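Local coordinates for protein farnesyltransferase, putative (Trypanosoma cruzi, PDB 3WCA) that probably catalyses the head-to-head joining of two farnesyl diphosphate molecules into squalene, a magnesium- and NAD(P)H-dependent step of sterol biosynthesis, at residues L174-S179 with F277-I282; E228-D233 with A246-N251; H235-E240 with D299-K304. The protein carries 1 engineered substitution. One frame throughout, in Å; residues are numbered along the deposited sequence.

Contact 1: residues L174-S179 with F277-I282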
loop_
_atom_site.group_PDB
_atom_site.type_symbol
_atom_site.label_atom_id
_atom_site.label_comp_id
_atom_site.label_asym_id
_atom_site.label_seq_id
_atom_site.Cartn_x
_atom_site.Cartn_y
_atom_site.Cartn_z
ATOM N N LEU A 174 -14.597 3.697 -4.380
ATOM C CA LEU A 174 -16.039 3.589 -4.166
ATOM C C LEU A 174 -16.510 4.588 -3.104
ATOM O O LEU A 174 -17.659 5.020 -3.122
ATOM C CB LEU A 174 -16.426 2.165 -3.759
ATOM C CG LEU A 174 -16.250 1.074 -4.822
ATOM C CD1 LEU A 174 -16.485 -0.291 -4.172
ATOM C CD2 LEU A 174 -17.210 1.298 -5.994
ATOM N N LEU A 175 -15.635 4.946 -2.171
ATOM C CA LEU A 175 -16.012 5.930 -1.170
ATOM C C LEU A 175 -16.036 7.315 -1.821
ATOM O O LEU A 175 -16.846 8.151 -1.447
ATOM C CB LEU A 175 -15.039 5.942 0.012
ATOM C CG LEU A 175 -15.110 4.804 1.021
ATOM C CD1 LEU A 175 -14.092 5.069 2.114
ATOM C CD2 LEU A 175 -16.507 4.699 1.622
ATOM N N TYR A 176 -15.151 7.555 -2.789
ATOM C CA TYR A 176 -15.106 8.852 -3.472
ATOM C C TYR A 176 -16.394 9.088 -4.262
ATOM O O TYR A 176 -16.957 10.187 -4.250
ATOM C CB TYR A 176 -13.929 8.949 -4.462
ATOM C CG TYR A 176 -12.522 8.786 -3.899
ATOM C CD1 TYR A 176 -12.255 8.915 -2.540
ATOM C CD2 TYR A 176 -11.451 8.515 -4.754
ATOM C CE1 TYR A 176 -10.943 8.770 -2.041
ATOM C CE2 TYR A 176 -10.152 8.375 -4.273
ATOM C CZ TYR A 176 -9.901 8.499 -2.925
ATOM O OH TYR A 176 -8.606 8.346 -2.470
ATOM N N VAL A 177 -16.836 8.061 -4.977
ATOM C CA VAL A 177 -18.052 8.158 -5.777
ATOM C C VAL A 177 -19.274 8.316 -4.875
ATOM O O VAL A 177 -20.086 9.221 -5.051
ATOM C CB VAL A 177 -18.234 6.908 -6.654
ATOM C CG1 VAL A 177 -19.577 6.961 -7.382
ATOM C CG2 VAL A 177 -17.104 6.827 -7.657
ATOM N N SER A 178 -19.385 7.429 -3.900
ATOM C CA SER A 178 -20.495 7.452 -2.969
ATOM C C SER A 178 -20.655 8.811 -2.288
ATOM O O SER A 178 -21.766 9.214 -1.944
ATOM C CB SER A 178 -20.295 6.363 -1.917
ATOM O OG SER A 178 -21.363 6.352 -0.992
ATOM N N SER A 179 -19.542 9.513 -2.096
ATOM C CA SER A 179 -19.552 10.812 -1.438
ATOM C C SER A 179 -20.068 11.922 -2.341
ATOM O O SER A 179 -20.526 12.960 -1.858
ATOM C CB SER A 179 -18.139 11.188 -0.999
ATOM O OG SER A 179 -17.376 11.630 -2.115
ATOM N N PHE A 277 -7.886 14.529 -4.614
ATOM C CA PHE A 277 -6.651 14.483 -5.368
ATOM C C PHE A 277 -5.394 14.501 -4.490
ATOM O O PHE A 277 -4.510 13.659 -4.662
ATOM C CB PHE A 277 -6.580 15.628 -6.370
ATOM C CG PHE A 277 -5.288 15.662 -7.133
ATOM C CD1 PHE A 277 -4.156 16.270 -6.584
ATOM C CD2 PHE A 277 -5.182 15.016 -8.361
ATOM C CE1 PHE A 277 -2.928 16.229 -7.247
ATOM C CE2 PHE A 277 -3.963 14.966 -9.037
ATOM C CZ PHE A 277 -2.829 15.575 -8.476
ATOM N N ALA A 278 -5.301 15.442 -3.556
ATOM C CA ALA A 278 -4.105 15.504 -2.713
ATOM C C ALA A 278 -3.941 14.236 -1.870
ATOM O O ALA A 278 -2.833 13.713 -1.737
ATOM C CB ALA A 278 -4.146 16.749 -1.812
ATOM N N PHE A 279 -5.043 13.747 -1.303
ATOM C CA PHE A 279 -5.021 12.536 -0.485
ATOM C C PHE A 279 -4.539 11.330 -1.305
ATOM O O PHE A 279 -3.817 10.476 -0.792
ATOM C CB PHE A 279 -6.424 12.242 0.069
ATOM C CG PHE A 279 -6.567 10.865 0.644
ATOM C CD1 PHE A 279 -6.098 10.567 1.924
ATOM C CD2 PHE A 279 -7.127 9.840 -0.120
ATOM C CE1 PHE A 279 -6.182 9.264 2.436
ATOM C CE2 PHE A 279 -7.215 8.539 0.377
ATOM C CZ PHE A 279 -6.742 8.248 1.654
ATOM N N SER A 280 -4.945 11.280 -2.574
ATOM C CA SER A 280 -4.586 10.190 -3.489
ATOM C C SER A 280 -3.189 10.290 -4.110
ATOM O O SER A 280 -2.506 9.280 -4.308
ATOM C CB SER A 280 -5.619 10.107 -4.622
ATOM O OG SER A 280 -6.920 9.796 -4.121
ATOM N N ALA A 281 -2.768 11.517 -4.390
ATOM C CA ALA A 281 -1.486 11.786 -5.030
ATOM C C ALA A 281 -0.248 11.677 -4.158
ATOM O O ALA A 281 0.757 11.111 -4.577
ATOM C CB ALA A 281 -1.520 13.165 -5.664
ATOM N N ILE A 282 -0.319 12.234 -2.957
ATOM C CA ILE A 282 0.823 12.246 -2.060
ATOM C C ILE A 282 1.491 10.899 -1.833
ATOM O O ILE A 282 2.702 10.790 -1.956
ATOM C CB ILE A 282 0.436 12.911 -0.724
ATOM C CG1 ILE A 282 0.245 14.417 -0.973
ATOM C CG2 ILE A 282 1.487 12.634 0.356
ATOM C CD1 ILE A 282 -0.345 15.185 0.211
#
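Tyr176 spans the gap between two helices with its phenol, and its hydroxyl ends between two residues of the far helix, Phe279 and Ser280. The gap is wide: the nearest pair of CA atoms, those of Tyr176 and Phe277, lie 10.3 Å apart. A long side chain with a polar tip suits such a place because it can bridge the gap and still end on a polar partner. Its CB already points to the partner helix, and CG anti to the carbonyl carbon (chi1 -60°) carries the ring on in that direction. Its OH gives a weak hydrogen bond to Ser280 OG, 2.8 Å away, while Phe279 CD2 and CE2 each lie 3.2 Å from Tyr176 OH. The oxygen lies in the plane of the Phe279 ring, at its edge, where the C-H groups carry slight positive charge. All three residues are buried, and a small hydroxyl on Ser280 suits the spot because it can serve two partners: its stronger bond is to Val276 O, one turn back, and it also takes the weak bond from the phenol. Behind the tyrosine, Ser179 OG donates to Tyr176 O over 2.6 Å, from 35° above the carbonyl plane. Tyr176 also belongs to the pocket of the bound farnesyl thiodiphosphate, so the contact probably helps to hold the phenol end of a ligand-lining ring. Helices 154-179 and 274-294 are thus bridged in the all-helical squalene synthase fold; Met53 and Val57 of helix 51-72 pack against the bridge, and Tyr267 and Leu268 of helix 261-269 adjoin Tyr176 and Ser280 respectively.

Contact 2: residues E228-D233 with A246-N251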
loop_
_atom_site.group_PDB
_atom_site.type_symbol
_atom_site.label_atom_id
_atom_site.label_comp_id
_atom_site.label_asym_id
_atom_site.label_seq_id
_atom_site.Cartn_x
_atom_site.Cartn_y
_atom_site.Cartn_z
ATOM N N GLU A 228 14.301 -16.555 -8.125
ATOM C CA GLU A 228 15.000 -17.806 -8.431
ATOM C C GLU A 228 15.923 -17.708 -9.648
ATOM O O GLU A 228 16.659 -18.646 -9.964
ATOM C CB GLU A 228 14.000 -18.954 -8.603
ATOM C CG GLU A 228 13.234 -18.989 -9.916
ATOM C CD GLU A 228 12.259 -20.156 -9.957
ATOM O OE1 GLU A 228 12.571 -21.212 -9.363
ATOM O OE2 GLU A 228 11.187 -20.029 -10.584
ATOM N N LYS A 229 15.893 -16.554 -10.306
ATOM C CA LYS A 229 16.722 -16.294 -11.475
ATOM C C LYS A 229 18.077 -15.733 -11.048
ATOM O O LYS A 229 18.986 -15.583 -11.873
ATOM C CB LYS A 229 16.051 -15.264 -12.389
ATOM C CG LYS A 229 14.663 -15.623 -12.897
ATOM C CD LYS A 229 14.197 -14.559 -13.894
ATOM C CE LYS A 229 12.884 -14.935 -14.581
ATOM N NZ LYS A 229 11.741 -15.003 -13.626
ATOM N N TYR A 230 18.207 -15.422 -9.759
ATOM C CA TYR A 230 19.441 -14.845 -9.235
ATOM C C TYR A 230 19.984 -15.610 -8.035
ATOM O O TYR A 230 21.139 -15.450 -7.662
ATOM C CB TYR A 230 19.190 -13.384 -8.832
ATOM C CG TYR A 230 18.550 -12.569 -9.922
ATOM C CD1 TYR A 230 19.326 -11.936 -10.890
ATOM C CD2 TYR A 230 17.164 -12.475 -10.024
ATOM C CE1 TYR A 230 18.739 -11.231 -11.936
ATOM C CE2 TYR A 230 16.567 -11.773 -11.072
ATOM C CZ TYR A 230 17.361 -11.155 -12.024
ATOM O OH TYR A 230 16.780 -10.477 -13.073
ATOM N N THR A 231 19.158 -16.444 -7.425
ATOM C CA THR A 231 19.615 -17.188 -6.266
ATOM C C THR A 231 18.691 -18.355 -5.971
ATOM O O THR A 231 17.584 -18.423 -6.503
ATOM C CB THR A 231 19.668 -16.279 -5.024
ATOM O OG1 THR A 231 20.261 -16.990 -3.936
ATOM C CG2 THR A 231 18.261 -15.843 -4.624
ATOM N N ASP A 232 19.168 -19.270 -5.131
ATOM C CA ASP A 232 18.399 -20.440 -4.724
ATOM C C ASP A 232 17.944 -20.201 -3.292
ATOM O O ASP A 232 17.021 -20.844 -2.804
ATOM C CB ASP A 232 19.260 -21.710 -4.789
ATOM C CG ASP A 232 19.614 -22.114 -6.215
ATOM O OD1 ASP A 232 18.686 -22.407 -7.002
ATOM O OD2 ASP A 232 20.821 -22.145 -6.551
ATOM N N ASP A 233 18.615 -19.269 -2.623
ATOM C CA ASP A 233 18.287 -18.911 -1.248
ATOM C C ASP A 233 18.196 -17.396 -1.115
ATOM O O ASP A 233 19.200 -16.692 -1.177
ATOM C CB ASP A 233 19.340 -19.451 -0.273
ATOM C CG ASP A 233 19.123 -18.953 1.151
ATOM O OD1 ASP A 233 17.962 -18.662 1.503
ATOM O OD2 ASP A 233 20.108 -18.857 1.921
ATOM N N ALA A 246 21.967 -9.809 -5.624
ATOM C CA ALA A 246 20.903 -9.186 -4.837
ATOM C C ALA A 246 20.433 -7.924 -5.572
ATOM O O ALA A 246 19.232 -7.723 -5.782
ATOM C CB ALA A 246 21.407 -8.843 -3.428
ATOM N N VAL A 247 21.391 -7.102 -5.989
ATOM C CA VAL A 247 21.083 -5.870 -6.700
ATOM C C VAL A 247 20.360 -6.108 -8.021
ATOM O O VAL A 247 19.439 -5.366 -8.350
ATOM C CB VAL A 247 22.364 -5.033 -6.919
ATOM C CG1 VAL A 247 22.138 -3.942 -7.955
ATOM C CG2 VAL A 247 22.762 -4.399 -5.606
ATOM N N GLU A 248 20.756 -7.137 -8.772
ATOM C CA GLU A 248 20.100 -7.434 -10.044
ATOM C C GLU A 248 18.657 -7.869 -9.807
ATOM O O GLU A 248 17.766 -7.576 -10.604
ATOM C CB GLU A 248 20.847 -8.544 -10.803
ATOM C CG GLU A 248 22.204 -8.111 -11.367
ATOM C CD GLU A 248 22.908 -9.202 -12.180
ATOM O OE1 GLU A 248 23.997 -8.906 -12.721
ATOM O OE2 GLU A 248 22.388 -10.339 -12.278
ATOM N N CYS A 249 18.431 -8.587 -8.717
ATOM C CA CYS A 249 17.089 -9.042 -8.395
ATOM C C CYS A 249 16.286 -7.830 -7.887
ATOM O O CYS A 249 15.125 -7.655 -8.242
ATOM C CB CYS A 249 17.146 -10.136 -7.336
ATOM S SG CYS A 249 15.522 -10.710 -6.832
ATOM N N LEU A 250 16.917 -7.003 -7.055
ATOM C CA LEU A 250 16.288 -5.787 -6.548
ATOM C C LEU A 250 15.844 -4.964 -7.752
ATOM O O LEU A 250 14.722 -4.446 -7.785
ATOM C CB LEU A 250 17.278 -4.966 -5.720
ATOM C CG LEU A 250 16.978 -3.463 -5.533
ATOM C CD1 LEU A 250 15.624 -3.291 -4.857
ATOM C CD2 LEU A 250 18.080 -2.802 -4.685
ATOM N N ASN A 251 16.714 -4.861 -8.756
ATOM C CA ASN A 251 16.369 -4.086 -9.945
ATOM C C ASN A 251 15.222 -4.692 -10.738
ATOM O O ASN A 251 14.443 -3.971 -11.356
ATOM C CB ASN A 251 17.597 -3.894 -10.844
ATOM C CG ASN A 251 18.601 -2.948 -10.234
ATOM O OD1 ASN A 251 18.269 -2.205 -9.304
ATOM N ND2 ASN A 251 19.833 -2.962 -10.744
#
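The ring of Tyr230 lies with one face against the backbone of a helix, where Glu248 and Cys249 follow one another. Cys249 CA stands 3.8 Å above the ring plane and Glu248 C 4.0 Å above it, both offset toward the rim, so the phenol lies over the backbone between the two residues, and their CB atoms come still nearer its rim atoms. The two helix side chains then take different parts of the ring. Cys249 CB meets the CD2 side, 3.6 Å from Tyr230 CD2, and the sulfur, anti to its backbone N (chi1 178°), sits obliquely at 4.9 Å from the Tyr230 ring centroid, a sulfur-aromatic contact. Glu248 works along the other margin, its CB 3.6 Å from Tyr230 CE1. Beyond CG its chain is extended, which brings OE2 into the plane of the ring, 3.7 Å from Tyr230 CD1; the carboxylate plane is turned 78° from that of the ring. An oxygen bearing negative charge probably finds a mildly favourable neighbour in the C-H edge there. Each residue type fits: cysteine is small and weakly polar enough for the buried side, glutamate has an aliphatic stem for the ring and a carboxylate for the more open margin, and tyrosine offers a broad apolar face. Just after Tyr230, Thr231 OG1 donates to Asp233 O at 3.0 Å, from well above the carbonyl plane, and Tyr230 O takes a weak bond from Lys245 NZ. This is plain packing away from the active site, in which an aromatic from the loop between helices 224-227 and 243-258 folds back onto the second helix it joins.

Contact 3: residues H235-E240 with D299-K304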
loop_
_atom_site.group_PDB
_atom_site.type_symbol
_atom_site.label_atom_id
_atom_site.label_comp_id
_atom_site.label_asym_id
_atom_site.label_seq_id
_atom_site.Cartn_x
_atom_site.Cartn_y
_atom_site.Cartn_z
ATOM N N HIS A 235 17.724 -15.614 1.403
ATOM C CA HIS A 235 18.535 -15.155 2.524
ATOM C C HIS A 235 19.988 -14.855 2.135
ATOM O O HIS A 235 20.734 -14.256 2.913
ATOM C CB HIS A 235 18.526 -16.197 3.647
ATOM C CG HIS A 235 17.249 -16.243 4.430
ATOM N ND1 HIS A 235 16.057 -16.677 3.891
ATOM C CD2 HIS A 235 16.987 -15.929 5.722
ATOM C CE1 HIS A 235 15.115 -16.633 4.817
ATOM N NE2 HIS A 235 15.653 -16.183 5.936
ATOM N N ALA A 236 20.395 -15.266 0.938
ATOM C CA ALA A 236 21.766 -15.029 0.488
ATOM C C ALA A 236 22.022 -13.552 0.206
ATOM O O ALA A 236 23.161 -13.088 0.268
ATOM C CB ALA A 236 22.059 -15.858 -0.763
ATOM N N PHE A 237 20.959 -12.818 -0.105
ATOM C CA PHE A 237 21.066 -11.391 -0.405
ATOM C C PHE A 237 21.521 -10.568 0.793
ATOM O O PHE A 237 21.829 -9.383 0.663
ATOM C CB PHE A 237 19.724 -10.849 -0.913
ATOM C CG PHE A 237 19.312 -11.399 -2.254
ATOM C CD1 PHE A 237 20.229 -12.075 -3.063
ATOM C CD2 PHE A 237 18.021 -11.206 -2.729
ATOM C CE1 PHE A 237 19.860 -12.548 -4.322
ATOM C CE2 PHE A 237 17.646 -11.674 -3.981
ATOM C CZ PHE A 237 18.570 -12.347 -4.782
ATOM N N LYS A 238 21.576 -11.190 1.961
ATOM C CA LYS A 238 22.000 -10.467 3.149
ATOM C C LYS A 238 23.526 -10.383 3.246
ATOM O O LYS A 238 24.068 -9.565 4.000
ATOM C CB LYS A 238 21.417 -11.142 4.397
ATOM C CG LYS A 238 19.889 -11.088 4.462
ATOM C CD LYS A 238 19.339 -11.697 5.747
ATOM C CE LYS A 238 19.438 -13.216 5.747
ATOM N NZ LYS A 238 18.855 -13.811 6.988
ATOM N N ASP A 239 24.200 -11.216 2.452
ATOM C CA ASP A 239 25.667 -11.323 2.435
ATOM C C ASP A 239 26.306 -10.473 1.340
ATOM O O ASP A 239 25.878 -10.520 0.191
ATOM C CB ASP A 239 26.048 -12.800 2.220
ATOM C CG ASP A 239 27.540 -13.079 2.413
ATOM O OD1 ASP A 239 28.383 -12.258 1.993
ATOM O OD2 ASP A 239 27.877 -14.145 2.973
ATOM N N GLU A 240 27.330 -9.698 1.685
ATOM C CA GLU A 240 28.015 -8.890 0.675
ATOM C C GLU A 240 28.514 -9.800 -0.458
ATOM O O GLU A 240 28.654 -9.372 -1.603
ATOM C CB GLU A 240 29.205 -8.146 1.289
ATOM C CG GLU A 240 30.116 -7.508 0.244
ATOM C CD GLU A 240 31.228 -6.668 0.846
ATOM O OE1 GLU A 240 31.778 -7.063 1.899
ATOM O OE2 GLU A 240 31.564 -5.616 0.256
ATOM N N ASP A 299 22.224 -0.774 -0.468
ATOM C CA ASP A 299 21.976 -0.487 0.941
ATOM C C ASP A 299 20.653 -1.102 1.358
ATOM O O ASP A 299 20.412 -1.352 2.533
ATOM C CB ASP A 299 21.925 1.025 1.196
ATOM C CG ASP A 299 23.292 1.688 1.095
ATOM O OD1 ASP A 299 24.300 0.981 1.281
ATOM O OD2 ASP A 299 23.356 2.916 0.851
ATOM N N VAL A 300 19.794 -1.335 0.378
ATOM C CA VAL A 300 18.488 -1.933 0.617
ATOM C C VAL A 300 18.607 -3.273 1.350
ATOM O O VAL A 300 17.691 -3.688 2.063
ATOM C CB VAL A 300 17.748 -2.152 -0.740
ATOM C CG1 VAL A 300 16.537 -3.047 -0.558
ATOM C CG2 VAL A 300 17.335 -0.799 -1.329
ATOM N N PHE A 301 19.745 -3.943 1.200
ATOM C CA PHE A 301 19.903 -5.245 1.821
ATOM C C PHE A 301 20.469 -5.279 3.230
ATOM O O PHE A 301 20.779 -6.350 3.747
ATOM C CB PHE A 301 20.685 -6.158 0.879
ATOM C CG PHE A 301 19.952 -6.441 -0.408
ATOM C CD1 PHE A 301 18.845 -7.272 -0.420
ATOM C CD2 PHE A 301 20.325 -5.814 -1.593
ATOM C CE1 PHE A 301 18.116 -7.471 -1.598
ATOM C CE2 PHE A 301 19.600 -6.009 -2.773
ATOM C CZ PHE A 301 18.496 -6.836 -2.771
ATOM N N HIS A 302 20.579 -4.115 3.862
ATOM C CA HIS A 302 21.059 -4.058 5.236
ATOM C C HIS A 302 20.455 -2.897 6.045
ATOM O O HIS A 302 20.823 -2.681 7.196
ATOM C CB HIS A 302 22.592 -4.005 5.274
ATOM C CG HIS A 302 23.175 -2.740 4.726
ATOM N ND1 HIS A 302 22.929 -1.504 5.286
ATOM C CD2 HIS A 302 24.025 -2.525 3.695
ATOM C CE1 HIS A 302 23.605 -0.582 4.623
ATOM N NE2 HIS A 302 24.279 -1.175 3.654
ATOM N N THR A 303 19.520 -2.162 5.451
ATOM C CA THR A 303 18.874 -1.060 6.155
ATOM C C THR A 303 17.680 -0.515 5.385
ATOM O O THR A 303 17.482 -0.855 4.217
ATOM C CB THR A 303 19.838 0.105 6.386
ATOM O OG1 THR A 303 19.265 1.009 7.342
ATOM C CG2 THR A 303 20.072 0.851 5.094
ATOM N N LYS A 304 16.889 0.342 6.033
ATOM C CA LYS A 304 15.735 0.936 5.371
ATOM C C LYS A 304 16.124 2.228 4.681
ATOM O O LYS A 304 16.595 3.162 5.321
ATOM C CB LYS A 304 14.609 1.257 6.352
ATOM C CG LYS A 304 13.364 1.764 5.622
ATOM C CD LYS A 304 12.408 2.526 6.502
ATOM C CE LYS A 304 11.745 1.647 7.530
ATOM N NZ LYS A 304 10.735 2.448 8.282
#
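Two short 3-10 turns, each within a loop that links helices of the squalene synthase fold, meet here through one phenylalanine apiece, Phe237 and Phe301. The backbones come close, with the CA atoms of Lys238 and Phe301 5.8 Å apart, and both phenylalanine side chains run side by side in the same direction. Each has CG anti to its own carbonyl carbon, but they differ at the second torsion, chi2 being -14° for Phe237 and -72° for Phe301. This difference helps to turn the rings against each other: their planes are 65° apart, an oblique pairing with centroids separated by 5.6 Å. The touching is done near the base of Phe237, whose CB lies 3.7 Å from Phe301 CD1; further out, Phe237 CD2 is 3.9 Å from Phe301 CE1. Phe237 O also leans on the base of the other residue, 3.4 Å from Phe301 CB. Phenylalanine suits both positions because the site is buried and other apolar groups close round it: Ala246 packs on both residues, Cys249 on Phe237 and Leu250 on Phe301, all from helix 243-258, while Phe209 reaches both rings. Lys238, at the margin, starts its side chain away from the second turn. Beside the contact, His302 NE2 makes a weak hydrogen bond to Asp299 OD1, and the imidazole face lies over Asp299 O. Apart from Phe237 O, which rests against the CB and CG of Phe301, the pairing is made by apolar surface and van der Waals contact, and its hold probably depends on shape and on exclusion of water more than on directional bonds.

How the contacts relate
Contacts 2 and 3 form one patch, their centres 11 Å apart, whereas contact 1 lies on the opposite side of the chain's centre, about 37 and 36 Å from them, centre to centre. Helix 243-258 is the common support of the patch: Ala246 O meets Phe301 CZ at 3.2 Å, and Ala246 CA meets Phe237 CD1 at 3.5 Å. Loop also packs on loop, Thr231 CG2 against Phe237 CZ at 3.5 Å. Along the chain, contact 2 is nested inside the span closed by contact 1, while contact 3 crosses both, its second segment following helix 274-294, which carries part of contact 1. That helix therefore runs between the ligand-side bridge and the distant packed loops.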